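Local coordinates for protein phenylalanine--tRNA ligase beta subunit (Bacteroides fragilis, PDB 3IG2) that forms, as the beta subunit of a two-alpha, two-beta tetramer, part of the magnesium-dependent enzyme that charges tRNA(Phe) with phenylalanine at the expense of ATP, at residues B[41-49]-B[58-66]; B[17-27]-B[83-91]. All blocks are in the same frame, centred on the assembly; numbering follows the deposited sequence.

Both contacts lie in the core domain of the beta subunit, probably the class II catalytic-like module, and contact 1 is nested inside the loop that contact 2 closes. Contact 2 (17-27 with 83-91) ties helix 6-19 and strand 23-24, outermost within this chain, to strand 85-95 of the large mixed sheet; it is parallel, rich in phenylalanine, and buries 802 Å². Contact 1 (41-49 with 58-66) is a short antiparallel hairpin of the small three-stranded sheet, burying 562 Å² with a single direct backbone bond and two bridging waters. Each mixes buried and exposed residues. Their centres are about 22 Å apart, yet Arg62 NH1 makes a salt bridge with Glu88 OE2 at 3.2 Å.

Contact 1: residues B[41-49]-B[58-66]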
loop_
_atom_site.group_PDB
_atom_site.type_symbol
_atom_site.label_atom_id
_atom_site.label_comp_id
_atom_site.label_asym_id
_atom_site.label_seq_id
_atom_site.Cartn_x
_atom_site.Cartn_y
_atom_site.Cartn_z
ATOM N N SER B 41 -21.533 -30.070 12.704
ATOM C CA SER B 41 -21.749 -29.047 11.687
ATOM C C SER B 41 -21.768 -29.666 10.288
ATOM O O SER B 41 -22.588 -29.284 9.452
ATOM C CB SER B 41 -20.707 -27.933 11.806
ATOM O OG SER B 41 -19.398 -28.479 11.823
ATOM N N TYR B 42 -20.874 -30.622 10.045
ATOM C CA TYR B 42 -20.867 -31.413 8.791
ATOM C C TYR B 42 -20.816 -32.884 9.141
ATOM O O TYR B 42 -19.740 -33.477 9.119
ATOM C CB TYR B 42 -19.688 -31.037 7.861
ATOM C CG TYR B 42 -19.743 -29.575 7.504
ATOM C CD1 TYR B 42 -20.526 -29.119 6.439
ATOM C CD2 TYR B 42 -19.055 -28.645 8.275
ATOM C CE1 TYR B 42 -20.617 -27.748 6.160
ATOM C CE2 TYR B 42 -19.129 -27.309 8.009
ATOM C CZ TYR B 42 -19.904 -26.861 6.961
ATOM O OH TYR B 42 -19.939 -25.511 6.755
ATOM N N PRO B 43 -21.985 -33.478 9.450
ATOM C CA PRO B 43 -22.001 -34.835 9.992
ATOM C C PRO B 43 -21.479 -35.886 9.036
ATOM O O PRO B 43 -21.632 -35.796 7.812
ATOM C CB PRO B 43 -23.478 -35.089 10.285
ATOM C CG PRO B 43 -24.119 -33.742 10.243
ATOM C CD PRO B 43 -23.346 -32.933 9.309
ATOM N N SER B 44 -20.845 -36.880 9.625
ATOM C CA SER B 44 -20.347 -38.013 8.905
ATOM C C SER B 44 -21.467 -38.684 8.066
ATOM O O SER B 44 -21.230 -39.124 6.936
ATOM C CB SER B 44 -19.692 -38.943 9.925
ATOM O OG SER B 44 -19.773 -40.276 9.553
ATOM N N LYS B 45 -22.692 -38.703 8.587
ATOM C CA LYS B 45 -23.779 -39.362 7.869
ATOM C C LYS B 45 -24.187 -38.635 6.599
ATOM O O LYS B 45 -24.855 -39.228 5.764
ATOM C CB LYS B 45 -24.996 -39.592 8.765
ATOM C CG LYS B 45 -25.703 -38.339 9.272
ATOM C CD LYS B 45 -27.000 -38.734 10.049
ATOM C CE LYS B 45 -27.579 -37.558 10.822
ATOM N NZ LYS B 45 -27.399 -36.263 10.077
ATOM N N ASN B 46 -23.792 -37.365 6.451
ATOM C CA ASN B 46 -24.112 -36.607 5.219
ATOM C C ASN B 46 -22.978 -36.587 4.177
ATOM O O ASN B 46 -23.030 -35.846 3.198
ATOM C CB ASN B 46 -24.561 -35.177 5.541
ATOM C CG ASN B 46 -25.773 -35.140 6.446
ATOM O OD1 ASN B 46 -25.731 -34.537 7.515
ATOM N ND2 ASN B 46 -26.853 -35.807 6.039
ATOM N N LEU B 47 -21.971 -37.423 4.384
ATOM C CA LEU B 47 -20.851 -37.477 3.448
ATOM C C LEU B 47 -21.237 -38.234 2.200
ATOM O O LEU B 47 -21.959 -39.213 2.263
ATOM C CB LEU B 47 -19.629 -38.162 4.063
ATOM C CG LEU B 47 -18.792 -37.369 5.065
ATOM C CD1 LEU B 47 -17.886 -38.358 5.849
ATOM C CD2 LEU B 47 -17.996 -36.313 4.355
ATOM N N VAL B 48 -20.715 -37.779 1.079
ATOM C CA VAL B 48 -20.855 -38.484 -0.176
ATOM C C VAL B 48 -19.703 -39.473 -0.268
ATOM O O VAL B 48 -18.595 -39.084 -0.603
ATOM C CB VAL B 48 -20.797 -37.472 -1.354
ATOM C CG1 VAL B 48 -20.905 -38.193 -2.722
ATOM C CG2 VAL B 48 -21.892 -36.439 -1.199
HETATM N N MSE B 49 -19.982 -40.750 -0.001
HETATM C CA MSE B 49 -18.949 -41.759 0.032
HETATM C C MSE B 49 -18.684 -42.315 -1.360
HETATM O O MSE B 49 -19.600 -42.422 -2.207
HETATM C CB MSE B 49 -19.299 -42.918 0.998
HETATM C CG MSE B 49 -19.665 -42.530 2.432
HETATM SE SE MSE B 49 -18.188 -41.715 3.359
HETATM C CE MSE B 49 -17.048 -43.320 3.497
ATOM N N LEU B 58 -8.766 -41.115 1.286
ATOM C CA LEU B 58 -9.334 -40.721 0.016
ATOM C C LEU B 58 -10.569 -41.588 -0.277
ATOM O O LEU B 58 -10.551 -42.449 -1.146
ATOM C CB LEU B 58 -8.269 -40.865 -1.088
ATOM C CG LEU B 58 -7.056 -39.921 -1.071
ATOM C CD1 LEU B 58 -6.068 -40.315 -2.163
ATOM C CD2 LEU B 58 -7.471 -38.484 -1.248
ATOM N N ASN B 59 -11.644 -41.348 0.460
ATOM C CA ASN B 59 -12.776 -42.244 0.429
ATOM C C ASN B 59 -14.108 -41.526 0.311
ATOM O O ASN B 59 -15.154 -42.160 0.357
ATOM C CB ASN B 59 -12.754 -43.241 1.629
ATOM C CG ASN B 59 -12.687 -42.546 3.004
ATOM O OD1 ASN B 59 -12.704 -43.219 4.042
ATOM N ND2 ASN B 59 -12.599 -41.226 3.019
ATOM N N CYS B 60 -14.075 -40.197 0.187
ATOM C CA CYS B 60 -15.303 -39.419 0.128
ATOM C C CYS B 60 -15.056 -38.076 -0.527
ATOM O O CYS B 60 -13.917 -37.610 -0.590
ATOM C CB CYS B 60 -15.915 -39.238 1.535
ATOM S SG CYS B 60 -14.984 -38.147 2.663
HETATM N N MSE B 61 -16.134 -37.449 -1.003
HETATM C CA MSE B 61 -16.077 -36.095 -1.538
HETATM C C MSE B 61 -16.274 -35.117 -0.406
HETATM O O MSE B 61 -17.110 -35.354 0.471
HETATM C CB MSE B 61 -17.170 -35.896 -2.594
HETATM C CG MSE B 61 -17.074 -36.917 -3.763
HETATM SE SE MSE B 61 -15.312 -36.969 -4.587
HETATM C CE MSE B 61 -15.328 -35.259 -5.555
ATOM N N ARG B 62 -15.552 -33.992 -0.439
ATOM C CA ARG B 62 -15.576 -33.060 0.697
ATOM C C ARG B 62 -16.964 -32.458 0.937
ATOM O O ARG B 62 -17.719 -32.164 0.002
ATOM C CB ARG B 62 -14.547 -31.942 0.512
ATOM C CG ARG B 62 -14.776 -31.107 -0.747
ATOM C CD ARG B 62 -13.705 -29.983 -0.888
ATOM N NE ARG B 62 -13.933 -29.260 -2.134
ATOM C CZ ARG B 62 -13.017 -28.565 -2.804
ATOM N NH1 ARG B 62 -11.767 -28.488 -2.361
ATOM N NH2 ARG B 62 -13.365 -27.955 -3.930
ATOM N N GLN B 63 -17.282 -32.285 2.214
ATOM C CA GLN B 63 -18.511 -31.623 2.625
ATOM C C GLN B 63 -18.245 -30.158 2.926
ATOM O O GLN B 63 -19.149 -29.341 2.859
ATOM C CB GLN B 63 -19.055 -32.292 3.884
ATOM C CG GLN B 63 -20.540 -32.421 3.892
ATOM C CD GLN B 63 -21.088 -33.102 5.155
ATOM O OE1 GLN B 63 -20.541 -34.108 5.664
ATOM N NE2 GLN B 63 -22.195 -32.573 5.639
ATOM N N THR B 64 -16.997 -29.849 3.303
ATOM C CA THR B 64 -16.595 -28.486 3.632
ATOM C C THR B 64 -15.241 -28.215 2.992
ATOM O O THR B 64 -14.416 -29.142 2.856
ATOM C CB THR B 64 -16.510 -28.251 5.190
ATOM O OG1 THR B 64 -16.069 -26.917 5.466
ATOM C CG2 THR B 64 -15.561 -29.244 5.884
ATOM N N LEU B 65 -14.992 -26.955 2.664
ATOM C CA LEU B 65 -13.642 -26.524 2.292
ATOM C C LEU B 65 -12.635 -26.486 3.427
ATOM O O LEU B 65 -11.410 -26.495 3.195
ATOM C CB LEU B 65 -13.685 -25.127 1.666
ATOM C CG LEU B 65 -14.477 -25.002 0.343
ATOM C CD1 LEU B 65 -14.284 -23.624 -0.186
ATOM C CD2 LEU B 65 -14.001 -26.026 -0.645
ATOM N N LEU B 66 -13.111 -26.404 4.655
ATOM C CA LEU B 66 -12.220 -26.070 5.771
ATOM C C LEU B 66 -10.934 -26.888 5.799
ATOM O O LEU B 66 -9.817 -26.327 5.875
ATOM C CB LEU B 66 -12.949 -26.294 7.090
ATOM C CG LEU B 66 -12.110 -26.197 8.353
ATOM C CD1 LEU B 66 -11.592 -24.780 8.530
ATOM C CD2 LEU B 66 -12.973 -26.591 9.530
HETATM O O HOH W 1 -17.208 -24.509 6.004
HETATM O O HOH W 2 -19.604 -35.114 1.300
#
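The hairpin of strands 48-49 and 60-61 brings Val48 against Met61 and Met49 against Cys60, and its direct backbone bond across the pair runs from Met61 N to Val48 O (3.0 Å). On the other side of Val48 a water takes over: it accepts from Val48 N and donates to Met61 O at 2.6 Å, where the backbones are parting: the Leu47 and Gln63 CA atoms are already 6.4 Å apart. Met49 and Cys60 form a non-hydrogen-bonded pair; the selenomethionine chain of Met49 bends at both chi2 and chi3, laying SE 3.8 Å from Cys60 CB. Leu47 CD2 touches the sulfur of the same cysteine, 3.9 Å from Cys60 SG.

Strand 60-61 is the middle strand of a three-stranded antiparallel sheet, and on its far flank Asn59 and Cys60 both face Thr31 in a classic beta bulge. Past the strands, Gln63 extends from CG onward into the turn of 42-47. Its amide stands almost upright to the Tyr42 ring (planes 88° apart), with CD 3.7 Å from Tyr42 CB, while Asn46 CB and Leu47 CD2 also border the amide end. Asn46 itself directs its ND2 elsewhere, to Phe95 O.

The Tyr42 ring is met over its centre by Thr64 CB, 3.9 Å from the centroid and only 7° off the normal, a CH-pi contact. With OG1 anti to the backbone N (chi1 178°), Thr64 accepts from Leu66 N at 3.1 Å, a capping bond at the turn leading into helix 66-75. The same OG1 shares a water with Tyr42 OH, linking the phenol to the helix start.

Contact 2: residues B[17-27]-B[83-91]; sequences LVGCGFNEILN and DLKFFEFGN
A chi1 of 72° sets Phe87 CG between its own backbone N and carbonyl carbon, standing the ring between Leu17 and Glu24. Leu17 CD1 lies over one face, 4.0 Å from the centroid; Glu24 CB lies over the opposite face at 3.9 Å, and Phe22 CB and Val18 CG2 come at the edge. Glu24, with CG anti to N and an extended chain, runs on past CE1 with its carboxylate tilted 30° from the ring plane.

The framework is a parallel strand pair of the mixed sheet: strand 23-24, outermost within this chain, beside strand 85-95. Asn23 N donates to Lys85 O, Phe87 N to Asn23 O and Ile25 N to Phe87 O, the last being the shortest of the three at 2.8 Å. The middle one is bent at the acceptor, its donor tilted out of the Asn23 carbonyl plane. Helix 6-19 reaches this strand through a Schellman motif, in which Phe22 N bonds to Leu17 O and Gly21 N to Val18 O, with Gly21 at positive phi.

Phe22 is held between Leu17 CD2 on one face and Lys85 CB on the other, the latter 3.7 Å from the centroid; Tyr143 meets this ring edge-to-face. Bends at chi3 and chi4 then take Lys85 CE to 3.3 Å from Cys20 O. Phe86 lies on the opposite face of the sheet from Phe87, with Asn23; one ring face is taken by Ile25 CG2, and the side chain also touches Ile73 of helix 66-75.

Past the end of strand 23-24, the extended side chain of Glu88, still on strand 85-95, passes Ile25 O. Its OE2, which also pairs with Arg62, receives Asn27 N (2.8 Å), the donor approaching from 51° above the carboxylate plane.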
loop_
_atom_site.group_PDB
_atom_site.type_symbol
_atom_site.label_atom_id
_atom_site.label_comp_id
_atom_site.label_asym_id
_atom_site.label_seq_id
_atom_site.Cartn_x
_atom_site.Cartn_y
_atom_site.Cartn_z
ATOM N N LEU B 17 -9.235 -9.764 -3.249
ATOM C CA LEU B 17 -8.512 -10.526 -2.238
ATOM C C LEU B 17 -7.003 -10.545 -2.506
ATOM O O LEU B 17 -6.212 -10.363 -1.572
ATOM C CB LEU B 17 -9.076 -11.954 -2.111
ATOM C CG LEU B 17 -10.480 -12.039 -1.509
ATOM C CD1 LEU B 17 -11.091 -13.433 -1.628
ATOM C CD2 LEU B 17 -10.451 -11.583 -0.043
ATOM N N VAL B 18 -6.609 -10.743 -3.768
ATOM C CA VAL B 18 -5.187 -10.734 -4.145
ATOM C C VAL B 18 -4.624 -9.349 -3.820
ATOM O O VAL B 18 -3.551 -9.231 -3.254
ATOM C CB VAL B 18 -4.963 -11.125 -5.648
ATOM C CG1 VAL B 18 -3.499 -10.893 -6.086
ATOM C CG2 VAL B 18 -5.351 -12.593 -5.883
ATOM N N GLY B 19 -5.392 -8.303 -4.131
ATOM C CA GLY B 19 -5.002 -6.930 -3.800
ATOM C C GLY B 19 -4.721 -6.754 -2.304
ATOM O O GLY B 19 -3.898 -5.926 -1.921
ATOM N N CYS B 20 -5.402 -7.532 -1.464
ATOM C CA CYS B 20 -5.264 -7.437 -0.011
ATOM C C CYS B 20 -4.223 -8.403 0.537
ATOM O O CYS B 20 -4.139 -8.616 1.756
ATOM C CB CYS B 20 -6.619 -7.671 0.673
ATOM S SG CYS B 20 -7.769 -6.348 0.389
ATOM N N GLY B 21 -3.428 -8.989 -0.353
ATOM C CA GLY B 21 -2.353 -9.889 0.077
ATOM C C GLY B 21 -2.760 -11.355 0.229
ATOM O O GLY B 21 -2.001 -12.138 0.804
ATOM N N PHE B 22 -3.937 -11.745 -0.274
ATOM C CA PHE B 22 -4.305 -13.171 -0.284
ATOM C C PHE B 22 -3.659 -13.848 -1.472
ATOM O O PHE B 22 -3.435 -13.207 -2.503
ATOM C CB PHE B 22 -5.822 -13.375 -0.411
ATOM C CG PHE B 22 -6.586 -13.171 0.856
ATOM C CD1 PHE B 22 -7.130 -14.252 1.521
ATOM C CD2 PHE B 22 -6.785 -11.886 1.377
ATOM C CE1 PHE B 22 -7.861 -14.076 2.699
ATOM C CE2 PHE B 22 -7.529 -11.690 2.566
ATOM C CZ PHE B 22 -8.068 -12.777 3.215
ATOM N N ASN B 23 -3.430 -15.154 -1.338
ATOM C CA ASN B 23 -3.131 -16.054 -2.465
ATOM C C ASN B 23 -4.253 -17.065 -2.618
ATOM O O ASN B 23 -4.697 -17.628 -1.631
ATOM C CB ASN B 23 -1.850 -16.842 -2.178
ATOM C CG ASN B 23 -0.634 -15.944 -2.051
ATOM O OD1 ASN B 23 -0.232 -15.301 -3.015
ATOM N ND2 ASN B 23 -0.061 -15.875 -0.856
ATOM N N GLU B 24 -4.676 -17.325 -3.853
ATOM C CA GLU B 24 -5.622 -18.377 -4.125
ATOM C C GLU B 24 -5.012 -19.785 -3.946
ATOM O O GLU B 24 -3.875 -20.038 -4.355
ATOM C CB GLU B 24 -6.197 -18.211 -5.544
ATOM C CG GLU B 24 -7.427 -19.087 -5.782
ATOM C CD GLU B 24 -8.214 -18.751 -7.075
ATOM O OE1 GLU B 24 -9.140 -19.529 -7.411
ATOM O OE2 GLU B 24 -7.938 -17.726 -7.734
ATOM N N ILE B 25 -5.767 -20.703 -3.346
ATOM C CA ILE B 25 -5.327 -22.090 -3.245
ATOM C C ILE B 25 -6.332 -23.030 -3.881
ATOM O O ILE B 25 -7.490 -22.661 -4.113
ATOM C CB ILE B 25 -5.033 -22.549 -1.773
ATOM C CG1 ILE B 25 -6.303 -22.456 -0.916
ATOM C CG2 ILE B 25 -3.813 -21.757 -1.210
ATOM C CD1 ILE B 25 -6.205 -23.036 0.537
ATOM N N LEU B 26 -5.880 -24.249 -4.168
ATOM C CA LEU B 26 -6.755 -25.200 -4.820
ATOM C C LEU B 26 -6.509 -26.533 -4.167
ATOM O O LEU B 26 -5.402 -27.028 -4.211
ATOM C CB LEU B 26 -6.405 -25.261 -6.301
ATOM C CG LEU B 26 -7.509 -25.506 -7.330
ATOM C CD1 LEU B 26 -8.363 -26.770 -7.078
ATOM C CD2 LEU B 26 -8.384 -24.233 -7.512
ATOM N N ASN B 27 -7.531 -27.097 -3.538
ATOM C CA ASN B 27 -7.397 -28.386 -2.866
ATOM C C ASN B 27 -8.271 -29.471 -3.510
ATOM O O ASN B 27 -9.315 -29.182 -4.105
ATOM C CB ASN B 27 -7.693 -28.250 -1.351
ATOM C CG ASN B 27 -6.621 -27.414 -0.598
ATOM O OD1 ASN B 27 -6.903 -26.354 -0.058
ATOM N ND2 ASN B 27 -5.428 -27.896 -0.577
ATOM N N ASP B 83 1.624 -13.407 8.166
ATOM C CA ASP B 83 0.362 -14.117 8.205
ATOM C C ASP B 83 0.167 -14.791 6.845
ATOM O O ASP B 83 0.537 -14.230 5.820
ATOM C CB ASP B 83 -0.786 -13.127 8.455
ATOM C CG ASP B 83 -0.736 -12.482 9.854
ATOM O OD1 ASP B 83 -0.208 -13.096 10.817
ATOM O OD2 ASP B 83 -1.227 -11.348 9.994
ATOM N N LEU B 84 -0.401 -15.993 6.835
ATOM C CA LEU B 84 -0.871 -16.593 5.605
ATOM C C LEU B 84 -2.300 -16.150 5.397
ATOM O O LEU B 84 -3.089 -16.180 6.334
ATOM C CB LEU B 84 -0.847 -18.105 5.704
ATOM C CG LEU B 84 0.501 -18.772 5.900
ATOM C CD1 LEU B 84 0.256 -20.272 5.853
ATOM C CD2 LEU B 84 1.526 -18.342 4.821
ATOM N N LYS B 85 -2.616 -15.741 4.171
ATOM C CA LYS B 85 -3.974 -15.411 3.783
ATOM C C LYS B 85 -4.337 -16.119 2.506
ATOM O O LYS B 85 -3.806 -15.799 1.436
ATOM C CB LYS B 85 -4.145 -13.907 3.599
ATOM C CG LYS B 85 -3.794 -13.137 4.839
ATOM C CD LYS B 85 -4.427 -11.764 4.823
ATOM C CE LYS B 85 -3.518 -10.782 4.201
ATOM N NZ LYS B 85 -2.620 -10.272 5.246
ATOM N N PHE B 86 -5.263 -17.074 2.631
ATOM C CA PHE B 86 -5.639 -17.930 1.536
ATOM C C PHE B 86 -7.126 -17.824 1.213
ATOM O O PHE B 86 -7.946 -17.554 2.088
ATOM C CB PHE B 86 -5.372 -19.391 1.905
ATOM C CG PHE B 86 -3.920 -19.742 2.045
ATOM C CD1 PHE B 86 -2.951 -19.154 1.235
ATOM C CD2 PHE B 86 -3.525 -20.701 2.963
ATOM C CE1 PHE B 86 -1.592 -19.512 1.362
ATOM C CE2 PHE B 86 -2.183 -21.075 3.092
ATOM C CZ PHE B 86 -1.215 -20.471 2.296
ATOM N N PHE B 87 -7.466 -18.059 -0.048
ATOM C CA PHE B 87 -8.855 -18.227 -0.411
ATOM C C PHE B 87 -9.008 -19.332 -1.440
ATOM O O PHE B 87 -8.075 -19.622 -2.195
ATOM C CB PHE B 87 -9.504 -16.908 -0.881
ATOM C CG PHE B 87 -9.052 -16.430 -2.229
ATOM C CD1 PHE B 87 -9.770 -16.754 -3.370
ATOM C CD2 PHE B 87 -7.930 -15.598 -2.352
ATOM C CE1 PHE B 87 -9.366 -16.303 -4.622
ATOM C CE2 PHE B 87 -7.506 -15.150 -3.604
ATOM C CZ PHE B 87 -8.223 -15.498 -4.749
ATOM N N GLU B 88 -10.189 -19.947 -1.464
ATOM C CA GLU B 88 -10.443 -21.004 -2.411
ATOM C C GLU B 88 -11.889 -20.959 -2.824
ATOM O O GLU B 88 -12.756 -20.827 -1.979
ATOM C CB GLU B 88 -10.079 -22.368 -1.815
ATOM C CG GLU B 88 -10.466 -23.550 -2.723
ATOM C CD GLU B 88 -9.974 -24.878 -2.186
ATOM O OE1 GLU B 88 -9.562 -24.909 -0.993
ATOM O OE2 GLU B 88 -9.988 -25.879 -2.960
ATOM N N PHE B 89 -12.128 -21.011 -4.138
ATOM C CA PHE B 89 -13.450 -21.310 -4.668
ATOM C C PHE B 89 -13.531 -22.800 -4.984
ATOM O O PHE B 89 -12.632 -23.354 -5.618
ATOM C CB PHE B 89 -13.692 -20.558 -5.956
ATOM C CG PHE B 89 -13.906 -19.099 -5.776
ATOM C CD1 PHE B 89 -15.168 -18.602 -5.588
ATOM C CD2 PHE B 89 -12.839 -18.220 -5.841
ATOM C CE1 PHE B 89 -15.390 -17.255 -5.415
ATOM C CE2 PHE B 89 -13.036 -16.845 -5.682
ATOM C CZ PHE B 89 -14.334 -16.360 -5.464
ATOM N N GLY B 90 -14.604 -23.448 -4.556
ATOM C CA GLY B 90 -14.748 -24.862 -4.860
ATOM C C GLY B 90 -16.116 -25.425 -4.547
ATOM O O GLY B 90 -16.869 -24.859 -3.746
ATOM N N ASN B 91 -16.440 -26.536 -5.198
ATOM C CA ASN B 91 -17.648 -27.274 -4.867
ATOM C C ASN B 91 -17.442 -28.130 -3.637
ATOM O O ASN B 91 -16.342 -28.678 -3.443
ATOM C CB ASN B 91 -18.046 -28.196 -6.009
ATOM C CG ASN B 91 -18.573 -27.429 -7.239
ATOM O OD1 ASN B 91 -18.076 -27.622 -8.330
ATOM N ND2 ASN B 91 -19.566 -26.578 -7.049
HETATM O O HOH W 3 -9.760 -21.585 -5.882
#